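Local coordinates for protein aerobactin synthase IucC (Klebsiella pneumoniae, PDB 6CN7) that probably catalyses the ATP-dependent attachment of the second N-acetyl-N-hydroxylysine to the citryl intermediate, the last step in making the siderophore aerobactin, at residues E156-E161 / Q226-I231; L168-V173 / A193-P198; V405-L410 / Q510-V515. The protein carries 5 engineered substitutions. All coordinates share one frame; numbering follows the deposited sequence.

Interactions 1 and 2 belong to one neighbourhood within the IucA/IucC family region. They touch through W227 and I231 of interaction 1 and H169 and L171 of interaction 2, and interaction 2 is nested inside the chain loop that interaction 1 closes. Interaction 1 is partly buried, loose and polar, and lies beside the second subunit. Interaction 2 is buried and joins a turn between two helices to a sheet strand through an indole. Interaction 3 lies on the opposite side of the chain's centre, in the FhuF-like region, about 39 Å from interaction 1 between centres. It is a buried helix-helix contact made by aliphatic side chains alone.

Interaction 1 of 3, residues E156-E161 / Q226-I231; sequences ERYAPE and QWQQKI
Y158 and R157 meet Q228 in a loose helix-to-helix contact of the IucA/IucC family region. Helix 152-158 ends here, and helix 224-234 faces it beside the second subunit. Y158 and Q228 reach into the gap from either helix. The CB of Y158 points toward helix 224-234. With chi1 at -52°, CG lies beside the backbone N, and the ring's OH ends near Q228. The ring centre lies under the CB of R157, which sits 3.7 Å above the ring plane. F166 and H223 also meet this ring, each in an edge-to-face contact. At the tip, Y158 OH comes 4.1 Å from NE2 of Q228. That is too long for a hydrogen bond and only a loose approach. The phenol ring and the Q228 amide are tilted 61° apart.

Q228 reaches across on an extended chain, with CG anti to its backbone N (chi1 -174°). Its amide nitrogen also lies at the edge of the R157 guanidinium, near its plane, with NE2 4.4 Å from R157 NH1. The stronger partner of R157 is E153, which forms a salt bridge with NH2. On the other side of the amide, Q228 OE1 accepts a weak, bent bond from Q229 NE2 at 2.8 Å. Q229 OE1 is in turn hydrogen-bonded to NE2 of Q229 of the second subunit, and W227 NE1 bonds E153 of that subunit. The contact thus sits next to the dimer interface. The Q228 helix has a wider pi-type turn at 227-231, where Q226 O accepts both K230 N, at 3.0 Å, and I231 N.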
ATOM      1  N   GLU A 156     -11.557   3.172   5.515  1.00 42.00           N
ATOM      2  CA  GLU A 156     -12.921   3.346   5.028  1.00 45.55           C
ATOM      3  C   GLU A 156     -13.375   2.168   4.177  1.00 42.72           C
ATOM      4  O   GLU A 156     -14.561   1.816   4.195  1.00 44.39           O
ATOM      5  CB  GLU A 156     -13.031   4.654   4.247  1.00 48.14           C
ATOM      6  CG  GLU A 156     -12.904   5.877   5.144  1.00 52.25           C
ATOM      7  CD  GLU A 156     -13.024   7.192   4.394  1.00 54.08           C
ATOM      8  OE1 GLU A 156     -13.223   7.164   3.161  1.00 54.99           O
ATOM      9  OE2 GLU A 156     -12.921   8.256   5.047  1.00 53.05           O
ATOM     10  N   ARG A 157     -12.459   1.534   3.446  1.00 43.77           N
ATOM     11  CA  ARG A 157     -12.849   0.436   2.565  1.00 43.15           C
ATOM     12  C   ARG A 157     -13.065  -0.874   3.309  1.00 40.49           C
ATOM     13  O   ARG A 157     -13.934  -1.660   2.916  1.00 43.49           O
ATOM     14  CB  ARG A 157     -11.796   0.232   1.477  1.00 46.28           C
ATOM     15  CG  ARG A 157     -11.877   1.242   0.358  1.00 50.26           C
ATOM     16  CD  ARG A 157     -10.872   0.958  -0.741  1.00 55.82           C
ATOM     17  NE  ARG A 157     -10.964   1.951  -1.808  1.00 63.37           N
ATOM     18  CZ  ARG A 157     -10.121   2.039  -2.830  1.00 67.78           C
ATOM     19  NH1 ARG A 157      -9.104   1.194  -2.940  1.00 70.55           N
ATOM     20  NH2 ARG A 157     -10.296   2.982  -3.747  1.00 70.78           N
ATOM     21  N   TYR A 158     -12.301  -1.134   4.371  1.00 42.39           N
ATOM     22  CA  TYR A 158     -12.240  -2.470   4.953  1.00 43.50           C
ATOM     23  C   TYR A 158     -12.517  -2.532   6.449  1.00 45.14           C
ATOM     24  O   TYR A 158     -12.704  -3.638   6.967  1.00 45.19           O
ATOM     25  CB  TYR A 158     -10.863  -3.093   4.681  1.00 40.06           C
ATOM     26  CG  TYR A 158     -10.483  -3.056   3.219  1.00 40.11           C
ATOM     27  CD1 TYR A 158     -11.328  -3.583   2.250  1.00 40.09           C
ATOM     28  CD2 TYR A 158      -9.295  -2.469   2.803  1.00 44.81           C
ATOM     29  CE1 TYR A 158     -10.994  -3.544   0.911  1.00 43.35           C
ATOM     30  CE2 TYR A 158      -8.949  -2.425   1.464  1.00 42.96           C
ATOM     31  CZ  TYR A 158      -9.803  -2.963   0.523  1.00 43.59           C
ATOM     32  OH  TYR A 158      -9.468  -2.923  -0.812  1.00 52.06           O
ATOM     33  N   ALA A 159     -12.557  -1.391   7.164  1.00 45.87           N
ATOM     34  CA  ALA A 159     -12.779  -1.485   8.600  1.00 42.34           C
ATOM     35  C   ALA A 159     -14.273  -1.519   8.915  1.00 42.47           C
ATOM     36  O   ALA A 159     -15.080  -0.933   8.189  1.00 45.15           O
ATOM     37  CB  ALA A 159     -12.132  -0.306   9.321  1.00 43.22           C
ATOM     38  N   PRO A 160     -14.665  -2.189  10.003  1.00 42.07           N
ATOM     39  CA  PRO A 160     -16.100  -2.397  10.247  1.00 39.26           C
ATOM     40  C   PRO A 160     -16.866  -1.130  10.579  1.00 36.93           C
ATOM     41  O   PRO A 160     -18.050  -1.035  10.229  1.00 40.82           O
ATOM     42  CB  PRO A 160     -16.117  -3.389  11.420  1.00 41.57           C
ATOM     43  CG  PRO A 160     -14.803  -3.216  12.091  1.00 41.11           C
ATOM     44  CD  PRO A 160     -13.830  -2.882  11.000  1.00 41.45           C
ATOM     45  N   GLU A 161     -16.246  -0.152  11.245  1.00 36.65           N
ATOM     46  CA  GLU A 161     -16.993   1.035  11.650  1.00 36.47           C
ATOM     47  C   GLU A 161     -17.511   1.842  10.466  1.00 42.50           C
ATOM     48  O   GLU A 161     -18.344   2.734  10.668  1.00 44.77           O
ATOM     49  CB  GLU A 161     -16.139   1.930  12.554  1.00 38.48           C
ATOM     50  CG  GLU A 161     -14.843   2.439  11.938  1.00 41.64           C
ATOM     51  CD  GLU A 161     -13.667   1.527  12.214  1.00 43.19           C
ATOM     52  OE1 GLU A 161     -13.892   0.342  12.550  1.00 44.57           O
ATOM     53  OE2 GLU A 161     -12.514   2.000  12.103  1.00 39.33           O
ATOM     54  N   GLN A 226      -4.861  -7.479   1.615  1.00 51.25           N
ATOM     55  CA  GLN A 226      -3.731  -8.401   1.647  1.00 49.66           C
ATOM     56  C   GLN A 226      -3.095  -8.534   0.269  1.00 42.50           C
ATOM     57  O   GLN A 226      -1.864  -8.519   0.142  1.00 43.12           O
ATOM     58  CB  GLN A 226      -4.193  -9.764   2.164  1.00 49.50           C
ATOM     59  CG  GLN A 226      -3.075 -10.775   2.391  1.00 48.23           C
ATOM     60  CD  GLN A 226      -2.270 -10.497   3.643  1.00 47.37           C
ATOM     61  OE1 GLN A 226      -2.429  -9.457   4.281  1.00 45.86           O
ATOM     62  NE2 GLN A 226      -1.401 -11.434   4.007  1.00 49.52           N
ATOM     63  N   TRP A 227      -3.914  -8.668  -0.777  1.00 43.01           N
ATOM     64  CA  TRP A 227      -3.371  -8.741  -2.130  1.00 46.19           C
ATOM     65  C   TRP A 227      -2.703  -7.432  -2.525  1.00 45.22           C
ATOM     66  O   TRP A 227      -1.605  -7.430  -3.095  1.00 47.40           O
ATOM     67  CB  TRP A 227      -4.472  -9.080  -3.132  1.00 49.35           C
ATOM     68  CG  TRP A 227      -4.040  -8.857  -4.549  1.00 52.45           C
ATOM     69  CD1 TRP A 227      -4.422  -7.838  -5.373  1.00 53.01           C
ATOM     70  CD2 TRP A 227      -3.126  -9.659  -5.301  1.00 56.89           C
ATOM     71  NE1 TRP A 227      -3.806  -7.961  -6.596  1.00 56.82           N
ATOM     72  CE2 TRP A 227      -3.006  -9.072  -6.577  1.00 57.50           C
ATOM     73  CE3 TRP A 227      -2.400 -10.820  -5.021  1.00 59.02           C
ATOM     74  CZ2 TRP A 227      -2.190  -9.608  -7.570  1.00 57.47           C
ATOM     75  CZ3 TRP A 227      -1.591 -11.351  -6.007  1.00 60.27           C
ATOM     76  CH2 TRP A 227      -1.492 -10.746  -7.266  1.00 59.34           C
ATOM     77  N   GLN A 228      -3.362  -6.312  -2.232  1.00 45.09           N
ATOM     78  CA  GLN A 228      -2.871  -5.007  -2.654  1.00 49.98           C
ATOM     79  C   GLN A 228      -1.517  -4.694  -2.026  1.00 47.35           C
ATOM     80  O   GLN A 228      -0.573  -4.297  -2.719  1.00 43.73           O
ATOM     81  CB  GLN A 228      -3.907  -3.948  -2.282  1.00 55.62           C
ATOM     82  CG  GLN A 228      -3.634  -2.544  -2.778  1.00 59.42           C
ATOM     83  CD  GLN A 228      -4.700  -1.572  -2.312  1.00 60.67           C
ATOM     84  OE1 GLN A 228      -4.402  -0.575  -1.657  1.00 59.52           O
ATOM     85  NE2 GLN A 228      -5.956  -1.868  -2.637  1.00 61.81           N
ATOM     86  N   GLN A 229      -1.397  -4.886  -0.713  1.00 46.86           N
ATOM     87  CA  GLN A 229      -0.235  -4.415   0.030  1.00 46.61           C
ATOM     88  C   GLN A 229       0.848  -5.465   0.229  1.00 48.51           C
ATOM     89  O   GLN A 229       2.024  -5.102   0.339  1.00 49.03           O
ATOM     90  CB  GLN A 229      -0.668  -3.900   1.406  1.00 40.88           C
ATOM     91  CG  GLN A 229      -1.643  -2.738   1.350  1.00 47.34           C
ATOM     92  CD  GLN A 229      -1.107  -1.570   0.551  1.00 46.31           C
ATOM     93  OE1 GLN A 229       0.053  -1.185   0.692  1.00 47.86           O
ATOM     94  NE2 GLN A 229      -1.950  -1.002  -0.302  1.00 50.19           N
ATOM     95  N   LYS A 230       0.500  -6.749   0.288  1.00 49.10           N
ATOM     96  CA  LYS A 230       1.455  -7.776   0.696  1.00 51.13           C
ATOM     97  C   LYS A 230       1.728  -8.794  -0.402  1.00 49.13           C
ATOM     98  O   LYS A 230       2.882  -8.947  -0.816  1.00 48.81           O
ATOM     99  CB  LYS A 230       0.944  -8.472   1.965  1.00 51.71           C
ATOM    100  CG  LYS A 230       0.834  -7.553   3.178  1.00 55.26           C
ATOM    101  CD  LYS A 230       2.186  -6.966   3.572  1.00 63.59           C
ATOM    102  CE  LYS A 230       2.089  -6.163   4.855  1.00 71.26           C
ATOM    103  NZ  LYS A 230       3.377  -5.522   5.235  1.00 76.47           N
ATOM    104  N   ILE A 231       0.708  -9.493  -0.896  1.00 49.87           N
ATOM    105  CA  ILE A 231       0.952 -10.646  -1.753  1.00 51.12           C
ATOM    106  C   ILE A 231       1.405 -10.208  -3.140  1.00 50.93           C
ATOM    107  O   ILE A 231       2.339 -10.784  -3.710  1.00 53.10           O
ATOM    108  CB  ILE A 231      -0.305 -11.531  -1.803  1.00 55.03           C
ATOM    109  CG1 ILE A 231      -0.583 -12.094  -0.407  1.00 58.78           C
ATOM    110  CG2 ILE A 231      -0.133 -12.669  -2.810  1.00 56.53           C
ATOM    111  CD1 ILE A 231      -1.974 -12.613  -0.221  1.00 64.69           C
TER

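Interaction 2 of 3, residues L168-V173 / A193-P198; sequences LHWLAV and AAAMDP
The indole of W170 is the flat group of this contact, and M196 and A195 approach it differently. The methyl CE of M196 lies over one face, 3.3 Å above the plane and offset toward the rim. It stands 23° off the normal of the five-membered ring, with CE 3.6 Å from that ring's centroid, which makes a CH-pi contact. Its nearest ring atom is W170 CE2, 3.3 Å from M196 CE. This is close packing. The sulfur adds a more distant Met-aromatic contact, with SD above the same indole 5.2 Å from the centroid of the six-membered ring. A195 comes to the edge instead. Its CB lies in the ring plane, 3.9 Å from W170 CZ2.

W170 and M196 reach for each other from opposite directions. The M196 chain is fully extended beyond CG (chi2 178°) and carries CE to the indole. CE makes the close M196 contacts. The one polar atom of the indole, NE1, is satisfied by a hydrogen bond to F250 O.

Between the segments the contact is apolar, and all three touching residues are buried. W170 stands on strand 165-174 of the large antiparallel sheet, with strands 217-222 and 244-250 pairing beside it. P219 and P221 of strand 217-222 also touch the indole. A195 and M196 lie in the chain between the body of helix 188-195 and helix 198-210, which D197 caps through E200 N. M196 also packs on F204 of helix 198-210 and on F250, so the link between the two helices is seated against the sheet.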
ATOM      1  N   LEU A 168     -13.644 -10.223  -2.929  1.00 54.71           N
ATOM      2  CA  LEU A 168     -12.379 -10.867  -2.628  1.00 52.25           C
ATOM      3  C   LEU A 168     -11.562 -11.055  -3.898  1.00 53.13           C
ATOM      4  O   LEU A 168     -12.104 -11.189  -5.000  1.00 56.11           O
ATOM      5  CB  LEU A 168     -12.607 -12.222  -1.961  1.00 55.46           C
ATOM      6  CG  LEU A 168     -13.402 -12.191  -0.657  1.00 52.59           C
ATOM      7  CD1 LEU A 168     -13.621 -13.606  -0.145  1.00 49.39           C
ATOM      8  CD2 LEU A 168     -12.702 -11.332   0.388  1.00 50.75           C
ATOM      9  N   HIS A 169     -10.245 -11.057  -3.730  1.00 49.23           N
ATOM     10  CA  HIS A 169      -9.324 -11.405  -4.797  1.00 51.47           C
ATOM     11  C   HIS A 169      -9.093 -12.912  -4.785  1.00 53.66           C
ATOM     12  O   HIS A 169      -9.104 -13.549  -3.727  1.00 54.22           O
ATOM     13  CB  HIS A 169      -8.003 -10.657  -4.623  1.00 49.52           C
ATOM     14  CG  HIS A 169      -7.126 -10.680  -5.834  1.00 54.33           C
ATOM     15  ND1 HIS A 169      -7.282  -9.797  -6.881  1.00 55.88           N
ATOM     16  CD2 HIS A 169      -6.078 -11.470  -6.160  1.00 58.03           C
ATOM     17  CE1 HIS A 169      -6.369 -10.047  -7.803  1.00 57.13           C
ATOM     18  NE2 HIS A 169      -5.626 -11.057  -7.389  1.00 58.13           N
ATOM     19  N   TRP A 170      -8.891 -13.484  -5.970  1.00 52.14           N
ATOM     20  CA  TRP A 170      -8.795 -14.931  -6.127  1.00 57.69           C
ATOM     21  C   TRP A 170      -7.474 -15.306  -6.782  1.00 59.92           C
ATOM     22  O   TRP A 170      -7.099 -14.734  -7.812  1.00 61.97           O
ATOM     23  CB  TRP A 170      -9.967 -15.466  -6.950  1.00 59.58           C
ATOM     24  CG  TRP A 170     -11.258 -15.371  -6.214  1.00 62.73           C
ATOM     25  CD1 TRP A 170     -12.135 -14.328  -6.230  1.00 64.99           C
ATOM     26  CD2 TRP A 170     -11.814 -16.352  -5.333  1.00 62.61           C
ATOM     27  NE1 TRP A 170     -13.209 -14.600  -5.418  1.00 64.19           N
ATOM     28  CE2 TRP A 170     -13.035 -15.837  -4.854  1.00 60.98           C
ATOM     29  CE3 TRP A 170     -11.401 -17.617  -4.903  1.00 65.59           C
ATOM     30  CZ2 TRP A 170     -13.846 -16.543  -3.969  1.00 58.32           C
ATOM     31  CZ3 TRP A 170     -12.208 -18.317  -4.026  1.00 62.91           C
ATOM     32  CH2 TRP A 170     -13.415 -17.778  -3.568  1.00 59.59           C
ATOM     33  N   LEU A 171      -6.782 -16.268  -6.181  1.00 60.63           N
ATOM     34  CA  LEU A 171      -5.541 -16.814  -6.707  1.00 64.59           C
ATOM     35  C   LEU A 171      -5.743 -18.268  -7.110  1.00 67.12           C
ATOM     36  O   LEU A 171      -6.729 -18.914  -6.746  1.00 63.48           O
ATOM     37  CB  LEU A 171      -4.414 -16.718  -5.672  1.00 65.85           C
ATOM     38  CG  LEU A 171      -3.976 -15.326  -5.216  1.00 65.73           C
ATOM     39  CD1 LEU A 171      -2.866 -15.446  -4.184  1.00 63.82           C
ATOM     40  CD2 LEU A 171      -3.523 -14.487  -6.397  1.00 67.67           C
ATOM     41  N   ALA A 172      -4.783 -18.779  -7.877  1.00 71.02           N
ATOM     42  CA  ALA A 172      -4.720 -20.189  -8.231  1.00 72.01           C
ATOM     43  C   ALA A 172      -3.383 -20.744  -7.767  1.00 72.44           C
ATOM     44  O   ALA A 172      -2.333 -20.150  -8.038  1.00 71.80           O
ATOM     45  CB  ALA A 172      -4.894 -20.396  -9.738  1.00 74.43           C
ATOM     46  N   VAL A 173      -3.423 -21.871  -7.061  1.00 76.83           N
ATOM     47  CA  VAL A 173      -2.234 -22.474  -6.477  1.00 81.01           C
ATOM     48  C   VAL A 173      -2.224 -23.958  -6.800  1.00 82.62           C
ATOM     49  O   VAL A 173      -3.273 -24.604  -6.883  1.00 82.92           O
ATOM     50  CB  VAL A 173      -2.182 -22.256  -4.949  1.00 81.86           C
ATOM     51  CG1 VAL A 173      -0.930 -22.892  -4.351  1.00 86.40           C
ATOM     52  CG2 VAL A 173      -2.238 -20.772  -4.619  1.00 78.93           C
ATOM     53  N   ALA A 193     -19.608 -22.001  -4.259  1.00 72.22           N
ATOM     54  CA  ALA A 193     -21.001 -21.607  -4.431  1.00 71.36           C
ATOM     55  C   ALA A 193     -21.449 -20.656  -3.331  1.00 69.53           C
ATOM     56  O   ALA A 193     -22.365 -19.854  -3.542  1.00 69.79           O
ATOM     57  CB  ALA A 193     -21.899 -22.842  -4.458  1.00 70.30           C
ATOM     58  N   ALA A 194     -20.828 -20.732  -2.152  1.00 67.01           N
ATOM     59  CA  ALA A 194     -21.147 -19.797  -1.081  1.00 65.20           C
ATOM     60  C   ALA A 194     -20.562 -18.412  -1.327  1.00 63.74           C
ATOM     61  O   ALA A 194     -21.071 -17.434  -0.770  1.00 65.25           O
ATOM     62  CB  ALA A 194     -20.641 -20.336   0.257  1.00 63.28           C
ATOM     63  N   ALA A 195     -19.514 -18.307  -2.144  1.00 61.89           N
ATOM     64  CA  ALA A 195     -18.843 -17.039  -2.393  1.00 64.64           C
ATOM     65  C   ALA A 195     -19.152 -16.444  -3.757  1.00 65.86           C
ATOM     66  O   ALA A 195     -18.849 -15.266  -3.980  1.00 64.97           O
ATOM     67  CB  ALA A 195     -17.323 -17.208  -2.257  1.00 63.88           C
ATOM     68  N   MET A 196     -19.741 -17.213  -4.669  1.00 70.20           N
ATOM     69  CA  MET A 196     -20.048 -16.738  -6.008  1.00 72.88           C
ATOM     70  C   MET A 196     -21.442 -17.198  -6.398  1.00 76.21           C
ATOM     71  O   MET A 196     -21.814 -18.350  -6.154  1.00 78.32           O
ATOM     72  CB  MET A 196     -19.036 -17.263  -7.037  1.00 73.01           C
ATOM     73  CG  MET A 196     -17.596 -16.868  -6.768  1.00 71.92           C
ATOM     74  SD  MET A 196     -16.462 -17.576  -7.977  1.00 71.83           S
ATOM     75  CE  MET A 196     -14.888 -17.064  -7.307  1.00 70.78           C
ATOM     76  N   ASP A 197     -22.215 -16.296  -6.998  1.00 77.43           N
ATOM     77  CA  ASP A 197     -23.456 -16.706  -7.623  1.00 78.11           C
ATOM     78  C   ASP A 197     -23.139 -17.423  -8.933  1.00 81.16           C
ATOM     79  O   ASP A 197     -22.037 -17.288  -9.472  1.00 80.12           O
ATOM     80  CB  ASP A 197     -24.366 -15.499  -7.860  1.00 76.43           C
ATOM     81  CG  ASP A 197     -23.773 -14.481  -8.821  1.00 79.05           C
ATOM     82  OD1 ASP A 197     -22.785 -14.797  -9.517  1.00 82.70           O
ATOM     83  OD2 ASP A 197     -24.301 -13.349  -8.879  1.00 79.65           O
ATOM     84  N   PRO A 198     -24.080 -18.207  -9.459  1.00 82.09           N
ATOM     85  CA  PRO A 198     -23.792 -18.960 -10.692  1.00 83.58           C
ATOM     86  C   PRO A 198     -23.235 -18.102 -11.814  1.00 84.98           C
ATOM     87  O   PRO A 198     -22.479 -18.607 -12.655  1.00 87.48           O
ATOM     88  CB  PRO A 198     -25.157 -19.558 -11.057  1.00 83.01           C
ATOM     89  CG  PRO A 198     -25.885 -19.653  -9.762  1.00 81.73           C
ATOM     90  CD  PRO A 198     -25.438 -18.472  -8.952  1.00 82.03           C
TER

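Interaction 3 of 3, residues V405-L410 / Q510-V515; sequences VVVVPL and QLLAAV
V407 and V408 pack against L512 and V515 in a buried, purely aliphatic contact between two helices. The helices are 395-417 and 505-521, both in the FhuF-like region toward the C-terminus. Two pairs of branches carry the contact. In the first, CG2 of V407 meets CD1 of L512 at 4.0 Å. In the second, CG2 of V408 meets CG1 of V515 at 3.6 Å, so this pair is the closer one. In each pair the two side chains cross at about a right angle.

The backbones come nearest at the same two places. V408 CA is 7.8 Å from V515 CA, and V407 CA is 8.6 Å from L512 CA. The V515 side chain leaves its backbone toward helix 395-417. L512 does not start out that way, but its end comes nearer. Its CG is anti to the backbone N (chi1 177°), and the next torsion (chi2 58°) swings CD1 onto V407. Both touching valines of helix 395-417 present CG2, the branch anti to the carbonyl carbon. That helix is kinked at P409, whose N makes no bond to the turn before. Helix 505-521 runs through this region with regular turns, such as A514 N to Q510 O at 2.9 Å.

A third helix, 475-499, joins the packing. Its H486 touches V407, and its F487 and L491 touch L512. From helix 395-417 itself, F403 also meets L512 and R404 meets V515. Aliphatic side chains meet here between neighbouring helices, with a third helix alongside. This packing of helices 395-417, 475-499 and 505-521 is consistent with a helical bundle.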
ATOM      1  N   VAL A 405     -26.709 -17.752  31.066  1.00 46.74           N
ATOM      2  CA  VAL A 405     -26.460 -18.058  29.659  1.00 46.32           C
ATOM      3  C   VAL A 405     -24.971 -17.973  29.331  1.00 42.60           C
ATOM      4  O   VAL A 405     -24.460 -18.747  28.517  1.00 45.39           O
ATOM      5  CB  VAL A 405     -27.288 -17.108  28.775  1.00 48.45           C
ATOM      6  CG1 VAL A 405     -26.784 -17.115  27.332  1.00 52.29           C
ATOM      7  CG2 VAL A 405     -28.761 -17.499  28.824  1.00 48.79           C
ATOM      8  N   VAL A 406     -24.255 -17.040  29.948  1.00 44.56           N
ATOM      9  CA  VAL A 406     -22.882 -16.708  29.562  1.00 46.96           C
ATOM     10  C   VAL A 406     -21.863 -17.318  30.516  1.00 46.29           C
ATOM     11  O   VAL A 406     -20.962 -18.041  30.093  1.00 48.44           O
ATOM     12  CB  VAL A 406     -22.713 -15.174  29.473  1.00 46.84           C
ATOM     13  CG1 VAL A 406     -21.269 -14.812  29.136  1.00 49.88           C
ATOM     14  CG2 VAL A 406     -23.661 -14.589  28.436  1.00 46.78           C
ATOM     15  N   VAL A 407     -21.991 -17.041  31.812  1.00 46.11           N
ATOM     16  CA  VAL A 407     -20.902 -17.325  32.741  1.00 46.76           C
ATOM     17  C   VAL A 407     -20.903 -18.790  33.154  1.00 48.98           C
ATOM     18  O   VAL A 407     -19.840 -19.419  33.236  1.00 48.06           O
ATOM     19  CB  VAL A 407     -20.995 -16.389  33.961  1.00 46.72           C
ATOM     20  CG1 VAL A 407     -19.846 -16.648  34.926  1.00 42.83           C
ATOM     21  CG2 VAL A 407     -20.996 -14.931  33.511  1.00 47.27           C
ATOM     22  N   VAL A 408     -22.080 -19.357  33.420  1.00 47.63           N
ATOM     23  CA  VAL A 408     -22.151 -20.747  33.872  1.00 44.43           C
ATOM     24  C   VAL A 408     -21.468 -21.690  32.887  1.00 45.15           C
ATOM     25  O   VAL A 408     -20.601 -22.469  33.312  1.00 47.68           O
ATOM     26  CB  VAL A 408     -23.606 -21.139  34.152  1.00 51.86           C
ATOM     27  CG1 VAL A 408     -23.703 -22.615  34.535  1.00 49.57           C
ATOM     28  CG2 VAL A 408     -24.186 -20.265  35.258  1.00 53.63           C
ATOM     29  N   PRO A 409     -21.796 -21.681  31.589  1.00 42.55           N
ATOM     30  CA  PRO A 409     -21.109 -22.612  30.673  1.00 43.45           C
ATOM     31  C   PRO A 409     -19.599 -22.452  30.682  1.00 45.27           C
ATOM     32  O   PRO A 409     -18.870 -23.452  30.694  1.00 48.38           O
ATOM     33  CB  PRO A 409     -21.704 -22.264  29.299  1.00 43.65           C
ATOM     34  CG  PRO A 409     -22.939 -21.502  29.581  1.00 46.62           C
ATOM     35  CD  PRO A 409     -22.747 -20.811  30.881  1.00 42.97           C
ATOM     36  N   LEU A 410     -19.107 -21.213  30.682  1.00 45.59           N
ATOM     37  CA  LEU A 410     -17.666 -20.989  30.631  1.00 45.20           C
ATOM     38  C   LEU A 410     -16.990 -21.447  31.916  1.00 41.23           C
ATOM     39  O   LEU A 410     -15.912 -22.053  31.873  1.00 44.79           O
ATOM     40  CB  LEU A 410     -17.379 -19.510  30.372  1.00 44.13           C
ATOM     41  CG  LEU A 410     -17.845 -18.974  29.014  1.00 49.61           C
ATOM     42  CD1 LEU A 410     -17.667 -17.469  28.951  1.00 52.62           C
ATOM     43  CD2 LEU A 410     -17.091 -19.648  27.877  1.00 53.68           C
ATOM     44  N   GLN A 510     -24.018  -9.132  43.235  1.00 48.22           N
ATOM     45  CA  GLN A 510     -24.734 -10.082  44.082  1.00 48.72           C
ATOM     46  C   GLN A 510     -25.462 -11.116  43.234  1.00 48.97           C
ATOM     47  O   GLN A 510     -25.443 -12.313  43.544  1.00 51.35           O
ATOM     48  CB  GLN A 510     -25.733  -9.349  44.980  1.00 54.05           C
ATOM     49  CG  GLN A 510     -25.135  -8.713  46.222  1.00 59.13           C
ATOM     50  CD  GLN A 510     -26.158  -7.909  47.003  1.00 60.78           C
ATOM     51  OE1 GLN A 510     -27.256  -7.640  46.515  1.00 59.58           O
ATOM     52  NE2 GLN A 510     -25.803  -7.521  48.221  1.00 62.21           N
ATOM     53  N   LEU A 511     -26.111 -10.670  42.154  1.00 46.56           N
ATOM     54  CA  LEU A 511     -26.831 -11.588  41.279  1.00 47.23           C
ATOM     55  C   LEU A 511     -25.877 -12.555  40.587  1.00 47.57           C
ATOM     56  O   LEU A 511     -26.194 -13.739  40.429  1.00 46.87           O
ATOM     57  CB  LEU A 511     -27.635 -10.802  40.244  1.00 52.71           C
ATOM     58  CG  LEU A 511     -29.010 -10.285  40.677  1.00 61.22           C
ATOM     59  CD1 LEU A 511     -28.904  -9.289  41.809  1.00 63.51           C
ATOM     60  CD2 LEU A 511     -29.718  -9.652  39.492  1.00 65.45           C
ATOM     61  N   LEU A 512     -24.709 -12.069  40.164  1.00 46.88           N
ATOM     62  CA  LEU A 512     -23.732 -12.947  39.529  1.00 48.83           C
ATOM     63  C   LEU A 512     -23.235 -14.003  40.507  1.00 51.61           C
ATOM     64  O   LEU A 512     -23.134 -15.187  40.165  1.00 52.67           O
ATOM     65  CB  LEU A 512     -22.563 -12.124  38.983  1.00 50.19           C
ATOM     66  CG  LEU A 512     -21.419 -12.916  38.345  1.00 52.52           C
ATOM     67  CD1 LEU A 512     -21.921 -13.770  37.190  1.00 50.76           C
ATOM     68  CD2 LEU A 512     -20.314 -11.976  37.878  1.00 52.84           C
ATOM     69  N   ALA A 513     -22.918 -13.589  41.735  1.00 52.98           N
ATOM     70  CA  ALA A 513     -22.447 -14.538  42.739  1.00 50.51           C
ATOM     71  C   ALA A 513     -23.519 -15.568  43.069  1.00 49.04           C
ATOM     72  O   ALA A 513     -23.213 -16.747  43.284  1.00 50.16           O
ATOM     73  CB  ALA A 513     -22.016 -13.792  44.000  1.00 51.08           C
ATOM     74  N   ALA A 514     -24.783 -15.142  43.115  1.00 46.34           N
ATOM     75  CA  ALA A 514     -25.866 -16.078  43.401  1.00 48.02           C
ATOM     76  C   ALA A 514     -25.999 -17.117  42.295  1.00 51.24           C
ATOM     77  O   ALA A 514     -26.195 -18.305  42.574  1.00 54.11           O
ATOM     78  CB  ALA A 514     -27.178 -15.319  43.588  1.00 47.33           C
ATOM     79  N   VAL A 515     -25.898 -16.690  41.035  1.00 49.48           N
ATOM     80  CA  VAL A 515     -25.912 -17.640  39.926  1.00 46.90           C
ATOM     81  C   VAL A 515     -24.737 -18.601  40.040  1.00 49.18           C
ATOM     82  O   VAL A 515     -24.863 -19.797  39.754  1.00 54.55           O
ATOM     83  CB  VAL A 515     -25.908 -16.889  38.581  1.00 46.31           C
ATOM     84  CG1 VAL A 515     -25.683 -17.850  37.416  1.00 48.05           C
ATOM     85  CG2 VAL A 515     -27.216 -16.143  38.393  1.00 45.82           C
TER